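Side-chain contacts in ribosome biogenesis GTPase A (Thermotoga maritima, PDB 3CNL), which binds GTP and probably hydrolyses it during a late step in assembly of the 50S ribosomal subunit: residues T63-K66 / W67-F70; D181-I184 / F185-A188; E190-A193 / R194-I198; S203-F206 / E207-R211; F232-A236 / Q237-G241. All blocks are in the same frame, centred on the assembly; numbering follows the deposited sequence.

Contact 1 (T63-K66 / W67-F70); sequences TTKK and WVEF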
# COMPACT_ATOMS: atom_id res chain seq x y z
N THR A 63 5.29 14.33 -5.38
CA THR A 63 3.91 13.85 -5.36
C THR A 63 3.46 13.53 -3.91
O THR A 63 2.32 13.82 -3.54
CB THR A 63 3.78 12.60 -6.26
OG1 THR A 63 4.39 12.86 -7.53
CG2 THR A 63 2.33 12.21 -6.46
N THR A 64 4.34 12.94 -3.11
CA THR A 64 4.04 12.66 -1.70
C THR A 64 3.71 13.94 -0.94
O THR A 64 2.72 13.99 -0.22
CB THR A 64 5.17 11.92 -0.98
OG1 THR A 64 5.41 10.66 -1.62
CG2 THR A 64 4.79 11.66 0.50
N LYS A 65 4.54 14.98 -1.09
CA LYS A 65 4.22 16.26 -0.45
C LYS A 65 2.84 16.77 -0.86
O LYS A 65 2.08 17.25 -0.00
CB LYS A 65 5.29 17.31 -0.70
CG LYS A 65 5.09 18.56 0.17
CD LYS A 65 5.18 18.22 1.66
CE LYS A 65 4.01 18.80 2.42
NZ LYS A 65 4.42 19.28 3.78
N LYS A 66 2.49 16.68 -2.13
CA LYS A 66 1.16 17.11 -2.57
C LYS A 66 0.04 16.31 -1.93
O LYS A 66 -1.06 16.82 -1.68
CB LYS A 66 1.02 17.04 -4.10
CG LYS A 66 1.68 18.20 -4.87
CD LYS A 66 0.82 19.48 -4.83
CE LYS A 66 1.33 20.59 -5.79
NZ LYS A 66 0.67 21.91 -5.49
N TRP A 67 0.29 15.02 -1.70
CA TRP A 67 -0.68 14.19 -0.99
C TRP A 67 -0.85 14.64 0.46
O TRP A 67 -1.98 14.74 0.95
CB TRP A 67 -0.34 12.69 -1.10
CG TRP A 67 -0.76 12.12 -2.40
CD1 TRP A 67 0.05 11.66 -3.40
CD2 TRP A 67 -2.11 11.95 -2.87
NE1 TRP A 67 -0.72 11.20 -4.46
CE2 TRP A 67 -2.04 11.37 -4.15
CE3 TRP A 67 -3.38 12.22 -2.32
CZ2 TRP A 67 -3.18 11.07 -4.91
CZ3 TRP A 67 -4.50 11.91 -3.05
CH2 TRP A 67 -4.40 11.34 -4.34
N VAL A 68 0.26 14.92 1.14
CA VAL A 68 0.18 15.43 2.53
C VAL A 68 -0.70 16.67 2.58
O VAL A 68 -1.60 16.75 3.41
CB VAL A 68 1.57 15.73 3.16
CG1 VAL A 68 1.42 16.26 4.60
CG2 VAL A 68 2.44 14.47 3.17
N GLU A 69 -0.46 17.61 1.67
CA GLU A 69 -1.20 18.89 1.62
C GLU A 69 -2.66 18.69 1.36
O GLU A 69 -3.51 19.32 2.00
CB GLU A 69 -0.64 19.77 0.51
CG GLU A 69 0.81 20.01 0.69
CD GLU A 69 1.27 21.28 0.05
OE1 GLU A 69 0.41 22.06 -0.41
OE2 GLU A 69 2.50 21.47 0.02
N PHE A 70 -2.95 17.80 0.40
CA PHE A 70 -4.31 17.39 0.10
C PHE A 70 -5.05 16.88 1.34
O PHE A 70 -6.19 17.28 1.57
CB PHE A 70 -4.30 16.32 -1.01
CG PHE A 70 -5.68 15.82 -1.37
CD1 PHE A 70 -6.47 16.54 -2.26
CD2 PHE A 70 -6.17 14.64 -0.83
CE1 PHE A 70 -7.75 16.09 -2.60
CE2 PHE A 70 -7.44 14.18 -1.16
CZ PHE A 70 -8.23 14.91 -2.05
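The indole of W67 lies alongside T63, one turn earlier in the helix. CB of W67 sits 3.4 Å from the carbonyl O of T64. Beyond it, CG is anti to the residue's own carbonyl carbon (chi1 -80°), which swings the ring back toward the preceding turn and brings CG to 3.7 Å from T63 O. CD1 comes nearer to that same T63 O, at 3.1 Å, on an oblique approach, while T64 CA lies at the ring edge. At NE1 the neighbour is the methyl CG2 of T63, 3.8 Å off; threonine and indole run side by side in the same direction. NE1 donates to E246 O, P34 and P248 touch the indole, and F35 meets it edge-to-face. This is helix 61-73, the connection between parallel strands 48-54 and 78-80 in a beta-alpha-beta unit of the G domain. T64 and V68 both touch T80 on the second of these strands, and V68 CG2 packs 3.4 Å from T64 O. T63 OG1 turns to D60 OD1. Toward solvent, K65 and E69 cross at about a right angle: K65 CE reaches E69 CG at 3.8 Å, yet K65 NZ stays 4.8 Å from E69 OE2, not close enough for a salt bridge, though the opposite charges probably favour each other.

Contact 2 (D181-I184 / F185-A188); sequences DQRI and FERA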
# COMPACT_ATOMS: atom_id res chain seq x y z
N ASP A 181 -8.52 -9.52 -17.07
CA ASP A 181 -8.64 -8.68 -18.26
C ASP A 181 -7.25 -8.08 -18.58
O ASP A 181 -6.62 -7.46 -17.71
CB ASP A 181 -9.71 -7.59 -18.02
CG ASP A 181 -10.11 -6.86 -19.30
OD1 ASP A 181 -9.25 -6.60 -20.16
OD2 ASP A 181 -11.32 -6.54 -19.45
N GLN A 182 -6.77 -8.31 -19.80
CA GLN A 182 -5.44 -7.84 -20.22
C GLN A 182 -5.34 -6.31 -20.24
O GLN A 182 -4.25 -5.74 -20.16
CB GLN A 182 -5.07 -8.41 -21.60
CG GLN A 182 -5.92 -7.88 -22.77
CD GLN A 182 -5.46 -8.41 -24.11
OE1 GLN A 182 -4.96 -7.64 -24.92
NE2 GLN A 182 -5.62 -9.72 -24.36
N ARG A 183 -6.50 -5.66 -20.34
CA ARG A 183 -6.60 -4.20 -20.31
C ARG A 183 -6.18 -3.61 -18.96
O ARG A 183 -5.74 -2.47 -18.88
CB ARG A 183 -8.02 -3.75 -20.68
CG ARG A 183 -8.34 -4.00 -22.16
CD ARG A 183 -9.77 -3.66 -22.50
NE ARG A 183 -10.68 -4.60 -21.86
CZ ARG A 183 -11.94 -4.80 -22.22
NH1 ARG A 183 -12.46 -4.15 -23.25
NH2 ARG A 183 -12.66 -5.68 -21.55
N ILE A 184 -6.28 -4.41 -17.90
CA ILE A 184 -5.76 -4.01 -16.60
C ILE A 184 -4.23 -3.98 -16.58
O ILE A 184 -3.65 -3.05 -16.03
CB ILE A 184 -6.34 -4.89 -15.47
CG1 ILE A 184 -7.83 -4.63 -15.34
CG2 ILE A 184 -5.59 -4.64 -14.15
CD1 ILE A 184 -8.59 -5.65 -14.46
N PHE A 185 -3.58 -4.98 -17.20
CA PHE A 185 -2.13 -4.93 -17.40
C PHE A 185 -1.71 -3.75 -18.24
O PHE A 185 -0.75 -3.07 -17.91
CB PHE A 185 -1.56 -6.21 -18.02
CG PHE A 185 -1.73 -7.43 -17.18
CD1 PHE A 185 -1.25 -7.47 -15.87
CD2 PHE A 185 -2.35 -8.57 -17.70
CE1 PHE A 185 -1.39 -8.60 -15.09
CE2 PHE A 185 -2.49 -9.74 -16.93
CZ PHE A 185 -2.03 -9.74 -15.62
N GLU A 186 -2.41 -3.52 -19.34
CA GLU A 186 -2.14 -2.36 -20.19
C GLU A 186 -2.28 -1.02 -19.46
O GLU A 186 -1.40 -0.14 -19.58
CB GLU A 186 -3.00 -2.42 -21.45
CG GLU A 186 -2.64 -3.63 -22.31
CD GLU A 186 -3.57 -3.85 -23.49
OE1 GLU A 186 -3.12 -4.51 -24.44
OE2 GLU A 186 -4.74 -3.41 -23.46
N ARG A 187 -3.36 -0.86 -18.69
CA ARG A 187 -3.60 0.33 -17.85
C ARG A 187 -2.45 0.56 -16.88
O ARG A 187 -1.94 1.67 -16.73
CB ARG A 187 -4.86 0.13 -17.01
CG ARG A 187 -5.80 1.32 -16.83
CD ARG A 187 -5.35 2.49 -16.00
NE ARG A 187 -4.92 3.58 -16.87
CZ ARG A 187 -4.73 4.85 -16.53
NH1 ARG A 187 -4.29 5.70 -17.44
NH2 ARG A 187 -4.95 5.30 -15.29
N ALA A 188 -2.09 -0.48 -16.16
CA ALA A 188 -0.97 -0.42 -15.20
C ALA A 188 0.32 -0.01 -15.89
O ALA A 188 1.07 0.81 -15.37
CB ALA A 188 -0.78 -1.77 -14.52
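Two first torsions bring Q182 and E186 together: CG of Q182 stands between its backbone N and carbonyl carbon (chi1 68°), while CG of E186 lies beside its own backbone N (chi1 -65°). From there both chains extend in the same direction along the first turn of helix 182-196, where D181 is the N-cap. Their flat ends are turned almost perpendicular, 88° between amide and carboxylate, and the two OE1 atoms of Q182 and E186 stand 3.7 Å apart, two acceptors side by side with no bond between them. E186 CG lies 3.4 Å from Q182 O, the oxygen that accepts from E186 N at 3.0 Å. The other carboxylate oxygen, OE2 of E186, turns to R183 and lies 3.7 Å from R183 CA. Replacing E186 by alanine would probably open a gap beside the Q182 amide and leave that chain freer to turn, and the helix start would lose a nearby negative charge. F185 turns inward instead, its side chain touching L169, V176, L228 and F232, whereas R187 forms salt bridges with D163 and E190. At the cap itself, R183 holds D181 both through its backbone N and through its guanidinium. The backbone N donates to D181 OD1 at 2.9 Å, on the anti side of the carboxylate. The guanidinium then binds side-on, using the syn lone pairs of both oxygens: R183 NE meets D181 OD1 at 3.0 Å, and R183 NH2 meets D181 OD2 at 2.6 Å, nearly in the guanidinium plane.

Contact 3 (E190-A193 / R194-I198); sequences EIFA and RSIGI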
# COMPACT_ATOMS: atom_id res chain seq x y z
N GLU A 190 0.55 1.69 -18.73
CA GLU A 190 0.33 3.09 -19.11
C GLU A 190 0.64 4.06 -17.95
O GLU A 190 1.34 5.06 -18.12
CB GLU A 190 -1.12 3.27 -19.60
CG GLU A 190 -1.48 4.68 -20.05
CD GLU A 190 -2.88 4.73 -20.63
OE1 GLU A 190 -3.00 4.94 -21.85
OE2 GLU A 190 -3.86 4.53 -19.88
N ILE A 191 0.13 3.73 -16.77
CA ILE A 191 0.37 4.54 -15.57
C ILE A 191 1.85 4.56 -15.25
O ILE A 191 2.42 5.64 -15.02
CB ILE A 191 -0.44 4.03 -14.34
CG1 ILE A 191 -1.93 4.16 -14.60
CG2 ILE A 191 -0.04 4.79 -13.05
CD1 ILE A 191 -2.76 3.29 -13.66
N PHE A 192 2.48 3.39 -15.28
CA PHE A 192 3.92 3.30 -15.08
C PHE A 192 4.68 4.15 -16.11
O PHE A 192 5.50 5.01 -15.75
CB PHE A 192 4.39 1.84 -15.12
CG PHE A 192 5.87 1.70 -15.01
CD1 PHE A 192 6.49 1.84 -13.77
CD2 PHE A 192 6.66 1.49 -16.15
CE1 PHE A 192 7.86 1.75 -13.66
CE2 PHE A 192 8.05 1.39 -16.04
CZ PHE A 192 8.65 1.52 -14.80
N ALA A 193 4.39 3.91 -17.38
CA ALA A 193 5.09 4.53 -18.49
C ALA A 193 5.01 6.03 -18.38
O ALA A 193 6.03 6.71 -18.48
CB ALA A 193 4.52 4.06 -19.80
N ARG A 194 3.80 6.55 -18.13
CA ARG A 194 3.63 7.98 -17.90
C ARG A 194 4.43 8.50 -16.70
O ARG A 194 5.06 9.55 -16.82
CB ARG A 194 2.16 8.35 -17.76
CG ARG A 194 1.39 8.28 -19.09
CD ARG A 194 0.52 9.53 -19.28
NE ARG A 194 1.34 10.74 -19.49
CZ ARG A 194 0.97 11.97 -19.18
NH1 ARG A 194 -0.22 12.21 -18.61
NH2 ARG A 194 1.79 12.99 -19.42
N SER A 195 4.41 7.78 -15.58
CA SER A 195 5.00 8.25 -14.31
C SER A 195 6.52 8.26 -14.37
O SER A 195 7.18 8.91 -13.56
CB SER A 195 4.54 7.38 -13.12
OG SER A 195 3.12 7.45 -12.88
N ILE A 196 7.08 7.55 -15.35
CA ILE A 196 8.53 7.43 -15.47
C ILE A 196 9.06 8.05 -16.77
O ILE A 196 10.27 8.27 -16.91
CB ILE A 196 8.98 5.95 -15.24
CG1 ILE A 196 10.40 5.88 -14.67
CG2 ILE A 196 8.81 5.12 -16.50
CD1 ILE A 196 10.90 4.51 -14.42
N GLY A 197 8.18 8.33 -17.73
CA GLY A 197 8.58 8.98 -18.98
C GLY A 197 8.58 8.09 -20.22
O GLY A 197 8.60 8.58 -21.36
N ILE A 198 8.57 6.79 -20.01
CA ILE A 198 8.53 5.83 -21.10
C ILE A 198 7.42 6.19 -22.06
O ILE A 198 6.33 6.60 -21.65
CB ILE A 198 8.21 4.40 -20.61
CG1 ILE A 198 9.44 3.75 -20.01
CG2 ILE A 198 7.66 3.52 -21.74
CD1 ILE A 198 9.14 2.38 -19.45
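Helix 182-196 ends here, and its last turn is packed by F192 against I196 and I198. The methyl CG2 of I196 sits over one face of the F192 ring, 4.2 Å from its centroid and 24° off the normal, a CH-pi contact displaced toward the rim. F192 CZ also meets I196 CD1 at 3.8 Å. I198, arriving after the turn, crosses the phenylalanine obliquely and brings its CD1 to 3.7 Å from F192 CE2. With an alanine in place of F192, a gap would probably open beside I196 and I198 and leave their side chains freer to move. The helix breaks off at G197, whose positive phi (107°) would press a CB against the carbonyl of I196. G197 N donates to A193 O at 2.8 Å, and the turn lays I198 CG2 against A193 CB, 3.7 Å apart. S195 OG lies 2.9 Å from I191 O and is hydrogen-bonded to S244 O. Around this end, I191 packs on helix 162-170, F192 meets F231 of helix 224-236 edge-to-face and touches V235 and A240, and I198 reaches F205 on helix 202-212.

Contact 4 (S203-F206 / E207-R211); sequences SEFF and EDFAR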
# COMPACT_ATOMS: atom_id res chain seq x y z
N SER A 203 3.16 -4.30 -25.78
CA SER A 203 3.65 -5.54 -26.39
C SER A 203 5.16 -5.57 -26.57
O SER A 203 5.80 -6.56 -26.22
CB SER A 203 2.93 -5.80 -27.72
OG SER A 203 1.58 -6.17 -27.44
N GLU A 204 5.73 -4.48 -27.08
CA GLU A 204 7.17 -4.39 -27.26
C GLU A 204 7.94 -4.37 -25.95
O GLU A 204 9.01 -4.98 -25.83
CB GLU A 204 7.54 -3.14 -28.04
CG GLU A 204 7.20 -3.15 -29.54
CD GLU A 204 7.46 -1.80 -30.19
OE1 GLU A 204 8.38 -1.08 -29.75
OE2 GLU A 204 6.73 -1.44 -31.15
N PHE A 205 7.42 -3.62 -24.97
CA PHE A 205 8.08 -3.52 -23.68
C PHE A 205 8.23 -4.89 -23.01
O PHE A 205 9.31 -5.23 -22.52
CB PHE A 205 7.35 -2.54 -22.74
CG PHE A 205 8.03 -2.37 -21.41
CD1 PHE A 205 9.01 -1.40 -21.25
CD2 PHE A 205 7.74 -3.23 -20.34
CE1 PHE A 205 9.67 -1.26 -20.00
CE2 PHE A 205 8.39 -3.10 -19.12
CZ PHE A 205 9.36 -2.11 -18.95
N PHE A 206 7.15 -5.66 -22.99
CA PHE A 206 7.15 -6.96 -22.30
C PHE A 206 7.79 -8.12 -23.04
O PHE A 206 8.23 -9.08 -22.42
CB PHE A 206 5.75 -7.28 -21.80
CG PHE A 206 5.35 -6.41 -20.65
CD1 PHE A 206 5.87 -6.66 -19.38
CD2 PHE A 206 4.54 -5.29 -20.85
CE1 PHE A 206 5.57 -5.83 -18.32
CE2 PHE A 206 4.22 -4.45 -19.78
CZ PHE A 206 4.72 -4.73 -18.52
N GLU A 207 7.86 -8.03 -24.36
CA GLU A 207 8.68 -8.98 -25.11
C GLU A 207 10.16 -8.71 -24.78
O GLU A 207 10.91 -9.62 -24.45
CB GLU A 207 8.39 -8.89 -26.62
CG GLU A 207 8.60 -10.20 -27.39
CD GLU A 207 9.84 -10.17 -28.24
OE1 GLU A 207 10.16 -11.19 -28.91
OE2 GLU A 207 10.50 -9.11 -28.25
N ASP A 208 10.55 -7.44 -24.83
CA ASP A 208 11.92 -7.07 -24.46
C ASP A 208 12.32 -7.42 -23.01
O ASP A 208 13.42 -7.91 -22.77
CB ASP A 208 12.16 -5.60 -24.72
CG ASP A 208 13.50 -5.14 -24.21
OD1 ASP A 208 14.51 -5.65 -24.71
OD2 ASP A 208 13.54 -4.29 -23.31
N PHE A 209 11.43 -7.15 -22.05
CA PHE A 209 11.65 -7.48 -20.64
C PHE A 209 11.86 -8.97 -20.46
O PHE A 209 12.73 -9.38 -19.67
CB PHE A 209 10.44 -7.05 -19.79
CG PHE A 209 10.67 -7.17 -18.29
CD1 PHE A 209 11.24 -6.12 -17.58
CD2 PHE A 209 10.34 -8.34 -17.61
CE1 PHE A 209 11.46 -6.21 -16.20
CE2 PHE A 209 10.56 -8.44 -16.23
CZ PHE A 209 11.12 -7.37 -15.53
N ALA A 210 11.04 -9.76 -21.15
CA ALA A 210 11.02 -11.21 -21.06
C ALA A 210 12.31 -11.82 -21.60
O ALA A 210 12.76 -12.87 -21.13
CB ALA A 210 9.82 -11.78 -21.81
N ARG A 211 12.87 -11.16 -22.61
CA ARG A 211 14.16 -11.51 -23.16
C ARG A 211 15.30 -11.06 -22.24
O ARG A 211 16.14 -11.88 -21.89
CB ARG A 211 14.32 -10.90 -24.56
CG ARG A 211 13.51 -11.59 -25.67
CD ARG A 211 13.89 -11.00 -27.03
NE ARG A 211 13.05 -11.49 -28.12
CZ ARG A 211 13.24 -12.64 -28.77
NH1 ARG A 211 14.24 -13.46 -28.45
NH2 ARG A 211 12.41 -12.99 -29.74
O HOH W 1 11.87 -3.93 -21.43
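F205, whose CE2 comes 4.4 Å from CD1 of F209 one turn on, presents its ring to two kinds of neighbour. Water 1 stands over the centre of one face, 3.7 Å above the plane, and CG of F206 lies at the ring edge, in plane. The F206 ring in turn receives F205 CD2 over the centre of its own face, 3.6 Å above it, so the consecutive phenylalanines are not stacked in parallel. Toward F209 the approach is oblique from both rings. Being four residues apart, F205 and F209 share a flank of helix 202-212, and with CG anti to the backbone N in both (chi1 -178° and -171°) the rings lean the same way. The water over F205 donates to F205 O at 3.1 Å and to D208 OD2 at a short 2.5 Å, tying backbone to side chain within the turn. D208 OD1 has a long, weak ion pair with K212. In the backbone, F209 N donates to F205 O at 2.9 Å. On another flank the R211 guanidinium holds E207 side-on, NE and NH2 both donating to E207 OE1 at 3.0 Å. They come from the same face of the carboxylate, NE from well above its plane, while E207 OE2 lies at the guanidinium edge. Inward, F205 meets F189 of helix 182-196, and F206 touches F189, F202 and L228. F231 takes both rings edge-to-face, and F209 and A210 rest on A227, which joins the helix to helix 224-236.

Contact 5 (F232-A236 / Q237-G241); sequences FTEVA and QGKAG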
# COMPACT_ATOMS: atom_id res chain seq x y z
N PHE A 232 5.84 -6.36 -12.46
CA PHE A 232 4.99 -5.68 -11.48
C PHE A 232 5.39 -5.95 -10.05
O PHE A 232 5.19 -5.11 -9.17
CB PHE A 232 3.49 -5.94 -11.75
CG PHE A 232 3.00 -5.28 -13.00
CD1 PHE A 232 2.98 -3.90 -13.11
CD2 PHE A 232 2.58 -6.04 -14.10
CE1 PHE A 232 2.57 -3.28 -14.30
CE2 PHE A 232 2.17 -5.43 -15.28
CZ PHE A 232 2.15 -4.05 -15.38
N THR A 233 6.02 -7.10 -9.83
CA THR A 233 6.61 -7.42 -8.53
C THR A 233 7.76 -6.47 -8.30
O THR A 233 7.86 -5.87 -7.23
CB THR A 233 7.09 -8.87 -8.49
OG1 THR A 233 5.94 -9.72 -8.56
CG2 THR A 233 7.86 -9.17 -7.19
N GLU A 234 8.61 -6.29 -9.30
CA GLU A 234 9.67 -5.31 -9.23
C GLU A 234 9.20 -3.85 -9.06
O GLU A 234 9.76 -3.11 -8.26
CB GLU A 234 10.59 -5.43 -10.45
CG GLU A 234 11.51 -6.65 -10.36
CD GLU A 234 12.55 -6.69 -11.44
OE1 GLU A 234 13.45 -7.54 -11.34
OE2 GLU A 234 12.47 -5.88 -12.39
N VAL A 235 8.17 -3.45 -9.80
CA VAL A 235 7.59 -2.10 -9.62
C VAL A 235 7.11 -1.88 -8.17
O VAL A 235 7.38 -0.82 -7.56
CB VAL A 235 6.43 -1.82 -10.61
CG1 VAL A 235 5.72 -0.54 -10.25
CG2 VAL A 235 6.96 -1.72 -12.04
N ALA A 236 6.39 -2.86 -7.64
CA ALA A 236 5.79 -2.82 -6.31
C ALA A 236 6.85 -2.65 -5.21
O ALA A 236 6.61 -2.01 -4.18
CB ALA A 236 5.01 -4.07 -6.08
N GLN A 237 8.03 -3.24 -5.47
CA GLN A 237 9.20 -3.20 -4.60
C GLN A 237 10.04 -1.93 -4.76
O GLN A 237 10.98 -1.72 -4.01
CB GLN A 237 10.05 -4.45 -4.84
CG GLN A 237 9.33 -5.76 -4.45
CD GLN A 237 10.06 -7.02 -4.87
OE1 GLN A 237 10.88 -7.00 -5.78
NE2 GLN A 237 9.75 -8.13 -4.20
N GLY A 238 9.69 -1.07 -5.70
CA GLY A 238 10.46 0.14 -5.94
C GLY A 238 11.74 -0.10 -6.73
O GLY A 238 12.62 0.78 -6.75
N LYS A 239 11.85 -1.27 -7.38
CA LYS A 239 13.06 -1.64 -8.13
C LYS A 239 13.06 -1.11 -9.55
O LYS A 239 14.02 -1.32 -10.31
CB LYS A 239 13.24 -3.17 -8.15
CG LYS A 239 13.74 -3.76 -6.82
CD LYS A 239 13.38 -5.23 -6.70
CE LYS A 239 13.65 -5.76 -5.29
NZ LYS A 239 15.11 -6.07 -5.10
N ALA A 240 12.00 -0.39 -9.92
CA ALA A 240 11.81 0.09 -11.28
C ALA A 240 11.77 1.62 -11.34
O ALA A 240 11.25 2.19 -12.30
CB ALA A 240 10.55 -0.52 -11.89
N GLY A 241 12.34 2.26 -10.31
CA GLY A 241 12.32 3.72 -10.15
C GLY A 241 11.51 4.25 -8.97
O GLY A 241 10.48 3.65 -8.62
O HOH W 2 9.36 0.85 -8.76
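T233 and Q237 lie side by side and point the same way, the amide of Q237 drawn along the threonine of the preceding turn. CG of Q237 is anti to its own carbonyl carbon (chi1 -65°), and this first torsion lays the extended chain alongside the T233 carbonyl: Q237 CG is 3.1 Å from T233 O, and Q237 NE2 ends 3.7 Å from the T233 methyl CG2. T233 OG1 is hydrogen-bonded to M229 O. E234 and K239 approach at CB to CB, 4.2 Å; the E234 carboxylate forms a salt bridge with R213. On the inner side V235 holds CG2 beside its backbone N, which sets that methyl against A240 CB at 3.8 Å. Water 2 accepts from A240 N and lies within hydrogen-bonding range of V235 O and G241 O. R32 binds the carbonyls of V235 and A236, and the Q237 side chain is about 5 Å from the bound nucleotide analogue, which places this helix end beside the GTP site. The backbone closes with two reverse bonds: K239 N donates to E234 O at 2.9 Å and G238 N to V235 O at 3.0 Å. At the phi of G238 (78°) a CB would jam against the Q237 carbonyl. With the positive phi of G238, these two bonds are the marks of a Schellman motif ending helix 224-236.

From the N terminus, the five contacts come in series, each local to one helix or helix end, so none closes a long loop and none nests in or crosses another. Contact 1 stands apart on the crossover helix of the G domain, its centre about 20 Å from that of contact 3. Contacts 2 and 3 mark the start and finish of helix 182-196. Contact 4 follows on helix 202-212 and touches contact 3 through I198 and F205. Contact 5, at the end of helix 224-236, packs against the other three of this helical part: A188 on F232, I196 on A240, F206 on F232. It thereby ties the helices to the neighbourhood of the nucleotide.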